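Local coordinates for protein transcriptional regulator, AraC family (Pseudomonas putida, PDB 3GRA) that probably binds specific DNA sequences and regulates transcription as a whole protein, of which this chain is the DJ-1/PfpI-like domain, at residues A111-L114 against G115-G118; I127-E130 against Q131-S134; S160-G163 against A164-L167. All blocks are in the same frame, centred on the assembly; numbering follows the deposited sequence.

Contact 1. Residues A111-L114 against G115-G118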
ATOM      1  N   ALA A 111       9.627  -9.894  10.649  1.00 18.45           N
ATOM      2  CA  ALA A 111      10.247 -10.297  11.889  1.00 19.14           C
ATOM      3  C   ALA A 111      10.956 -11.623  11.692  1.00 20.08           C
ATOM      4  O   ALA A 111      11.916 -11.937  12.398  1.00 22.61           O
ATOM      5  CB  ALA A 111       9.214 -10.399  12.999  1.00 17.27           C
ATOM      6  N   TRP A 112      10.498 -12.419  10.737  1.00 22.22           N
ATOM      7  CA  TRP A 112      11.184 -13.693  10.485  1.00 25.63           C
ATOM      8  C   TRP A 112      12.662 -13.388  10.154  1.00 25.47           C
ATOM      9  O   TRP A 112      13.572 -14.044  10.661  1.00 28.44           O
ATOM     10  CB  TRP A 112      10.541 -14.438   9.310  1.00 28.16           C
ATOM     11  CG  TRP A 112      11.131 -15.806   9.087  1.00 34.10           C
ATOM     12  CD1 TRP A 112      10.825 -16.956   9.762  1.00 34.42           C
ATOM     13  CD2 TRP A 112      12.148 -16.158   8.139  1.00 34.61           C
ATOM     14  NE1 TRP A 112      11.590 -18.000   9.290  1.00 36.75           N
ATOM     15  CE2 TRP A 112      12.408 -17.537   8.293  1.00 35.10           C
ATOM     16  CE3 TRP A 112      12.866 -15.438   7.175  1.00 33.74           C
ATOM     17  CZ2 TRP A 112      13.352 -18.213   7.513  1.00 32.36           C
ATOM     18  CZ3 TRP A 112      13.804 -16.112   6.401  1.00 34.37           C
ATOM     19  CH2 TRP A 112      14.037 -17.487   6.575  1.00 32.84           C
ATOM     20  N   PHE A 113      12.882 -12.364   9.333  1.00 23.73           N
ATOM     21  CA  PHE A 113      14.223 -11.956   8.903  1.00 24.49           C
ATOM     22  C   PHE A 113      15.046 -11.378  10.039  1.00 24.64           C
ATOM     23  O   PHE A 113      16.239 -11.638  10.153  1.00 25.10           O
ATOM     24  CB  PHE A 113      14.094 -10.952   7.758  1.00 23.24           C
ATOM     25  CG  PHE A 113      13.509 -11.551   6.501  1.00 24.71           C
ATOM     26  CD1 PHE A 113      14.297 -12.310   5.640  1.00 22.73           C
ATOM     27  CD2 PHE A 113      12.167 -11.359   6.178  1.00 24.44           C
ATOM     28  CE1 PHE A 113      13.756 -12.856   4.477  1.00 22.98           C
ATOM     29  CE2 PHE A 113      11.628 -11.908   5.019  1.00 25.48           C
ATOM     30  CZ  PHE A 113      12.425 -12.655   4.168  1.00 22.15           C
ATOM     31  N   LEU A 114      14.413 -10.577  10.884  1.00 26.66           N
ATOM     32  CA  LEU A 114      15.102 -10.016  12.040  1.00 26.99           C
ATOM     33  C   LEU A 114      15.444 -11.193  12.954  1.00 27.55           C
ATOM     34  O   LEU A 114      16.459 -11.185  13.643  1.00 28.95           O
ATOM     35  CB  LEU A 114      14.186  -9.041  12.775  1.00 26.91           C
ATOM     36  CG  LEU A 114      14.046  -7.625  12.199  1.00 28.24           C
ATOM     37  CD1 LEU A 114      13.890  -7.667  10.688  1.00 23.65           C
ATOM     38  CD2 LEU A 114      12.848  -6.941  12.864  1.00 25.77           C
ATOM     39  N   GLY A 115      14.585 -12.205  12.948  1.00 28.45           N
ATOM     40  CA  GLY A 115      14.815 -13.379  13.771  1.00 31.77           C
ATOM     41  C   GLY A 115      16.048 -14.156  13.333  1.00 32.65           C
ATOM     42  O   GLY A 115      16.924 -14.458  14.144  1.00 32.18           O
ATOM     43  N   ARG A 116      16.112 -14.467  12.040  1.00 32.84           N
ATOM     44  CA  ARG A 116      17.233 -15.208  11.475  1.00 33.45           C
ATOM     45  C   ARG A 116      18.541 -14.438  11.639  1.00 33.38           C
ATOM     46  O   ARG A 116      19.608 -15.033  11.807  1.00 33.63           O
ATOM     47  CB  ARG A 116      16.987 -15.479   9.989  1.00 33.42           C
ATOM     48  CG  ARG A 116      18.027 -16.383   9.331  1.00 31.65           C
ATOM     49  CD  ARG A 116      17.759 -16.492   7.840  1.00 30.84           C
ATOM     50  NE  ARG A 116      17.920 -15.195   7.195  1.00 28.40           N
ATOM     51  CZ  ARG A 116      17.557 -14.910   5.950  1.00 25.61           C
ATOM     52  NH1 ARG A 116      16.998 -15.833   5.186  1.00 27.07           N
ATOM     53  NH2 ARG A 116      17.759 -13.691   5.475  1.00 26.23           N
ATOM     54  N   ALA A 117      18.453 -13.113  11.582  1.00 32.40           N
ATOM     55  CA  ALA A 117      19.633 -12.267  11.726  1.00 32.05           C
ATOM     56  C   ALA A 117      20.170 -12.272  13.163  1.00 31.84           C
ATOM     57  O   ALA A 117      21.305 -11.870  13.408  1.00 31.05           O
ATOM     58  CB  ALA A 117      19.296 -10.839  11.299  1.00 31.41           C
ATOM     59  N   GLY A 118      19.346 -12.727  14.102  1.00 32.86           N
ATOM     60  CA  GLY A 118      19.754 -12.764  15.495  1.00 33.88           C
ATOM     61  C   GLY A 118      19.653 -11.413  16.184  1.00 34.54           C
ATOM     62  O   GLY A 118      20.389 -11.142  17.134  1.00 37.93           O
TER
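Arg116 folds back beside Trp112 and Phe113 along helix 110-117 of the DJ-1/PfpI-like domain, a helix that ends in a Schellman motif at Gly118. The backbone donors follow the regular helical pattern: Gly115 N reaches Ala111 O at 2.7 Å, Arg116 N reaches Trp112 O at 2.9 Å, and Ala117 N reaches Phe113 O at 3.0 Å. At the C-terminal end, where phi turns positive (79°), Gly118 N donates to Gly115 O at 3.0 Å.

The guanidinium illustrates how a charged group is held beside two aromatic rings while its N-H groups are satisfied by other parts of the fold. Arg116 NE makes a salt bridge to Asp91 OD1, NH1 bonds to Lys86 O, and NH2 makes a weak hydrogen bond to Tyr87 O. Asp91 has been seen as a magnesium-binding residue in this protein; in this model a magnesium ion lies about 4 Å from the Arg116 side chain. A bend at chi3 (64°) brings NH1 obliquely to the Trp112 ring, 3.4 Å from CZ3. NH2 meets the edge of the Phe113 ring, 3.7 Å from CD1, with ring and guanidinium planes 81° apart. Trp112 CE3, in turn, sits 3.7 Å above the centre of the Phe113 ring.

Contact 2. Residues I127-E130 against Q131-S134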
ATOM      1  N   ILE A 127       4.398 -11.466  14.350  1.00 22.76           N
ATOM      2  CA  ILE A 127       4.663 -12.031  13.034  1.00 23.76           C
ATOM      3  C   ILE A 127       3.428 -12.739  12.531  1.00 21.65           C
ATOM      4  O   ILE A 127       2.629 -13.228  13.315  1.00 19.94           O
ATOM      5  CB  ILE A 127       5.833 -13.058  13.105  1.00 26.34           C
ATOM      6  CG1 ILE A 127       6.152 -13.600  11.713  1.00 26.73           C
ATOM      7  CG2 ILE A 127       5.463 -14.193  14.041  1.00 22.84           C
ATOM      8  CD1 ILE A 127       7.392 -14.519  11.677  1.00 30.12           C
ATOM      9  N   HIS A 128       3.261 -12.775  11.219  1.00 22.77           N
ATOM     10  CA  HIS A 128       2.133 -13.475  10.653  1.00 23.66           C
ATOM     11  C   HIS A 128       2.237 -14.939  11.096  1.00 24.37           C
ATOM     12  O   HIS A 128       3.334 -15.487  11.185  1.00 24.25           O
ATOM     13  CB  HIS A 128       2.170 -13.422   9.128  1.00 22.87           C
ATOM     14  CG  HIS A 128       0.937 -13.985   8.493  1.00 25.54           C
ATOM     15  ND1 HIS A 128      -0.189 -13.225   8.252  1.00 26.43           N
ATOM     16  CD2 HIS A 128       0.618 -15.253   8.139  1.00 23.94           C
ATOM     17  CE1 HIS A 128      -1.149 -14.000   7.781  1.00 26.37           C
ATOM     18  NE2 HIS A 128      -0.685 -15.236   7.704  1.00 26.97           N
ATOM     19  N   PRO A 129       1.095 -15.578  11.389  1.00 26.11           N
ATOM     20  CA  PRO A 129       1.019 -16.983  11.825  1.00 29.51           C
ATOM     21  C   PRO A 129       1.720 -17.987  10.897  1.00 30.96           C
ATOM     22  O   PRO A 129       2.340 -18.946  11.361  1.00 32.26           O
ATOM     23  CB  PRO A 129      -0.486 -17.228  11.908  1.00 28.85           C
ATOM     24  CG  PRO A 129      -0.994 -15.876  12.376  1.00 27.76           C
ATOM     25  CD  PRO A 129      -0.232 -14.940  11.451  1.00 25.96           C
ATOM     26  N   GLU A 130       1.633 -17.758   9.591  1.00 34.73           N
ATOM     27  CA  GLU A 130       2.250 -18.658   8.613  1.00 37.08           C
ATOM     28  C   GLU A 130       3.738 -18.861   8.894  1.00 37.90           C
ATOM     29  O   GLU A 130       4.279 -19.939   8.627  1.00 39.22           O
ATOM     30  CB  GLU A 130       2.060 -18.101   7.196  1.00 39.68           C
ATOM     31  CG  GLU A 130       2.318 -19.090   6.052  1.00 46.55           C
ATOM     32  CD  GLU A 130       1.319 -20.239   6.019  1.00 49.34           C
ATOM     33  OE1 GLU A 130       0.114 -19.990   6.251  1.00 48.95           O
ATOM     34  OE2 GLU A 130       1.740 -21.389   5.752  1.00 50.69           O
ATOM     35  N   GLN A 131       4.398 -17.849   9.453  1.00 35.76           N
ATOM     36  CA  GLN A 131       5.828 -17.962   9.728  1.00 34.48           C
ATOM     37  C   GLN A 131       6.205 -18.056  11.200  1.00 35.71           C
ATOM     38  O   GLN A 131       7.381 -18.006  11.543  1.00 37.49           O
ATOM     39  CB  GLN A 131       6.584 -16.791   9.086  1.00 35.71           C
ATOM     40  CG  GLN A 131       6.835 -16.926   7.574  1.00 31.63           C
ATOM     41  CD  GLN A 131       5.597 -16.653   6.728  1.00 31.71           C
ATOM     42  OE1 GLN A 131       5.085 -15.530   6.698  1.00 29.92           O
ATOM     43  NE2 GLN A 131       5.112 -17.684   6.026  1.00 29.89           N
ATOM     44  N   ARG A 132       5.215 -18.201  12.071  1.00 35.68           N
ATOM     45  CA  ARG A 132       5.466 -18.281  13.504  1.00 36.23           C
ATOM     46  C   ARG A 132       6.290 -19.507  13.888  1.00 35.27           C
ATOM     47  O   ARG A 132       7.247 -19.411  14.662  1.00 34.17           O
ATOM     48  CB  ARG A 132       4.131 -18.295  14.257  1.00 38.20           C
ATOM     49  CG  ARG A 132       4.216 -18.097  15.765  1.00 43.88           C
ATOM     50  CD  ARG A 132       2.863 -18.399  16.406  1.00 47.82           C
ATOM     51  NE  ARG A 132       1.792 -17.602  15.814  1.00 52.82           N
ATOM     52  CZ  ARG A 132       0.543 -18.030  15.634  1.00 54.68           C
ATOM     53  NH1 ARG A 132       0.203 -19.260  15.996  1.00 54.81           N
ATOM     54  NH2 ARG A 132      -0.371 -17.224  15.099  1.00 55.91           N
ATOM     55  N   ALA A 133       5.931 -20.662  13.345  1.00 35.57           N
ATOM     56  CA  ALA A 133       6.655 -21.887  13.677  1.00 36.55           C
ATOM     57  C   ALA A 133       8.137 -21.807  13.289  1.00 36.67           C
ATOM     58  O   ALA A 133       9.013 -22.143  14.089  1.00 37.83           O
ATOM     59  CB  ALA A 133       5.983 -23.091  13.000  1.00 37.68           C
ATOM     60  N   SER A 134       8.414 -21.349  12.070  1.00 36.53           N
ATOM     61  CA  SER A 134       9.789 -21.225  11.595  1.00 37.14           C
ATOM     62  C   SER A 134      10.609 -20.239  12.418  1.00 36.88           C
ATOM     63  O   SER A 134      11.773 -20.497  12.711  1.00 35.90           O
ATOM     64  CB  SER A 134       9.805 -20.779  10.135  1.00 39.74           C
ATOM     65  OG  SER A 134       9.013 -21.635   9.338  1.00 43.26           O
TER
HETATM   66  O   HOH W   1       3.543 -21.122  11.933  1.00 44.21           O
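A helix N-terminus is built here, with Gln131 at the N-cap of helix 132-138 and the turn His128 to Gln131 leading into it. Two bonds, each spanning three residues, wind the chain toward the helix. Gln131 N donates to His128 O at 3.1 Å, and Arg132 N donates to Pro129 O, also at 3.1 Å; both donors stand above the plane of the carbonyl they bond, Arg132 N the further out. Pro129 O is gripped again by a water, which donates to it at 2.6 Å and accepts from Ala133 N at 2.8 Å, so that the water extends the turn into the first residues of the helix.

The side chains pack on two fronts. On the buried one, Ile127 crosses Gln131 at about a right angle and lays its CD1 against Gln131 CB at 3.5 Å; with CG1 anti to the backbone N (chi1 -177°) and the chain extended, this methyl also reaches Trp112 of helix 110-117. The Gln131 chain bends at chi2 (76°), doubling back along the CB and CG of Glu130, while its OE1 accepts from Asn109 ND2. With an alanine in place of Gln131, Asn109 ND2 would probably lose this acceptor and the Glu130 methylenes their amide neighbour. On the outer front, the Arg132 side chain, bent at chi3, crosses Pro129 obliquely and brings its guanidinium to the proline ring, NH2 standing 3.1 Å from Pro129 CG and 3.2 Å from Pro129 CB.

Contact 3. Residues S160-G163 against A164-L167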
ATOM      1  N   SER A 160       0.117  -7.730  10.685  1.00 24.17           N
ATOM      2  CA  SER A 160      -0.992  -7.446   9.787  1.00 24.43           C
ATOM      3  C   SER A 160      -1.023  -5.974   9.396  1.00 25.08           C
ATOM      4  O   SER A 160      -0.318  -5.157   9.979  1.00 26.71           O
ATOM      5  CB  SER A 160      -2.303  -7.788  10.495  1.00 24.63           C
ATOM      6  OG  SER A 160      -2.579  -6.812  11.501  1.00 24.76           O
ATOM      7  N   PRO A 161      -1.855  -5.618   8.405  1.00 25.78           N
ATOM      8  CA  PRO A 161      -1.935  -4.213   7.990  1.00 26.47           C
ATOM      9  C   PRO A 161      -2.344  -3.335   9.177  1.00 26.12           C
ATOM     10  O   PRO A 161      -1.745  -2.296   9.427  1.00 25.83           O
ATOM     11  CB  PRO A 161      -3.003  -4.236   6.889  1.00 23.83           C
ATOM     12  CG  PRO A 161      -2.840  -5.621   6.299  1.00 23.16           C
ATOM     13  CD  PRO A 161      -2.674  -6.480   7.526  1.00 24.64           C
ATOM     14  N   ASN A 162      -3.367  -3.766   9.905  1.00 27.17           N
ATOM     15  CA  ASN A 162      -3.827  -3.003  11.061  1.00 28.75           C
ATOM     16  C   ASN A 162      -2.734  -2.935  12.120  1.00 27.39           C
ATOM     17  O   ASN A 162      -2.542  -1.904  12.741  1.00 29.38           O
ATOM     18  CB  ASN A 162      -5.094  -3.618  11.664  1.00 30.26           C
ATOM     19  CG  ASN A 162      -5.647  -2.786  12.810  1.00 34.30           C
ATOM     20  OD1 ASN A 162      -5.778  -3.267  13.932  1.00 33.43           O
ATOM     21  ND2 ASN A 162      -5.964  -1.523  12.528  1.00 32.58           N
ATOM     22  N   GLY A 163      -2.016  -4.042  12.312  1.00 27.66           N
ATOM     23  CA  GLY A 163      -0.925  -4.071  13.271  1.00 25.02           C
ATOM     24  C   GLY A 163       0.135  -3.052  12.880  1.00 26.02           C
ATOM     25  O   GLY A 163       0.754  -2.415  13.742  1.00 26.38           O
ATOM     26  N   ALA A 164       0.336  -2.896  11.573  1.00 24.68           N
ATOM     27  CA  ALA A 164       1.309  -1.953  11.045  1.00 24.34           C
ATOM     28  C   ALA A 164       0.850  -0.512  11.288  1.00 25.19           C
ATOM     29  O   ALA A 164       1.672   0.364  11.559  1.00 26.20           O
ATOM     30  CB  ALA A 164       1.520  -2.190   9.552  1.00 22.87           C
HETATM   31  N   MSE A 165      -0.451  -0.258  11.180  1.00 24.61           N
HETATM   32  CA  MSE A 165      -0.957   1.096  11.431  1.00 25.84           C
HETATM   33  C   MSE A 165      -0.732   1.416  12.918  1.00 25.33           C
HETATM   34  O   MSE A 165      -0.253   2.492  13.250  1.00 24.27           O
HETATM   35  CB  MSE A 165      -2.452   1.213  11.092  1.00 25.50           C
HETATM   36  CG  MSE A 165      -3.053   2.628  11.327  1.00 29.47           C
HETATM   37 SE   MSE A 165      -4.869   2.721  11.055  1.00 29.13          SE
HETATM   38  CE  MSE A 165      -5.436   2.078  12.622  1.00 32.01           C
ATOM     39  N   GLU A 166      -1.057   0.472  13.798  1.00 26.08           N
ATOM     40  CA  GLU A 166      -0.870   0.686  15.231  1.00 29.20           C
ATOM     41  C   GLU A 166       0.619   0.822  15.555  1.00 29.46           C
ATOM     42  O   GLU A 166       1.007   1.625  16.400  1.00 30.76           O
ATOM     43  CB  GLU A 166      -1.447  -0.472  16.051  1.00 28.84           C
ATOM     44  CG  GLU A 166      -2.973  -0.606  16.044  1.00 32.68           C
ATOM     45  CD  GLU A 166      -3.694   0.595  16.642  1.00 34.83           C
ATOM     46  OE1 GLU A 166      -3.112   1.286  17.512  1.00 35.98           O
ATOM     47  OE2 GLU A 166      -4.853   0.840  16.249  1.00 37.53           O
ATOM     48  N   LEU A 167       1.450   0.037  14.871  1.00 28.17           N
ATOM     49  CA  LEU A 167       2.883   0.071  15.108  1.00 25.88           C
ATOM     50  C   LEU A 167       3.459   1.463  14.867  1.00 24.26           C
ATOM     51  O   LEU A 167       4.198   1.974  15.703  1.00 24.20           O
ATOM     52  CB  LEU A 167       3.599  -0.961  14.228  1.00 25.23           C
ATOM     53  CG  LEU A 167       5.102  -1.149  14.479  1.00 25.43           C
ATOM     54  CD1 LEU A 167       5.332  -1.812  15.835  1.00 23.44           C
ATOM     55  CD2 LEU A 167       5.697  -2.010  13.371  1.00 24.13           C
TER
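Met165, modelled as selenomethionine, rises from the first turns of helix 161-176 beside Asn162, rather more than one turn on from the N-cap residue Ser160. The cap is a clear case of a side chain standing in for a missing helical carbonyl: Ser160 OG accepts from Gly163 N at 2.9 Å, with an N-H...O angle of 156°. Behind it the helical bonds take over at once. Ala164 N donates to Ser160 O at 2.8 Å, so the capping residue serves both with its hydroxyl and with its carbonyl, and Glu166 N donates to Asn162 O along an almost straight path.

Followed outward, the Met165 side chain begins close to the backbone and works its way over to a polar neighbour. CB rests 3.5 Å from Asn162 O, the carbonyl already engaged by Glu166 N. CG lies anti to the backbone N (chi1 -180°), and the chain remains extended through chi2. Within the two segments neither CG nor the selenium atom makes a close contact; they serve to carry CE out to the amide. The bend comes only at chi3 (81°), which brings the terminal methyl beside Asn162, where the two side chains cross obliquely. Val23 of helix 18-34 and Ser189 also touch this side chain, while Ala164 and Leu167 lean on strand 155-158, so the turn joins the central sheet to a neighbouring helix. At the tip, Met165 CE meets Asn162 ND2 at 3.6 Å.

How the contacts relate
Two of the contacts lie within helices of one DJ-1/PfpI-like domain, and contact 2 is a turn leading into another. Contacts 1 and 2, with centres 12 Å apart, touch through Trp112: its NE1 lies 3.4 Å from Ser134 CB and its backbone N is 3.9 Å from Ile127 CD1, which packs helix 110-117, near its start, against the beginning of helix 132-138. Contact 3 stands apart, its nearest atoms about 6 Å from contact 2 and about 9 Å from contact 1. Contact 1 alone approaches the magnesium site, through Arg116, whose side chain is salt-bridged to Asp91. A serine side chain caps the helix of contact 3; in contact 2 the N-cap residue Gln131 bonds through OE1 to Asn109 instead.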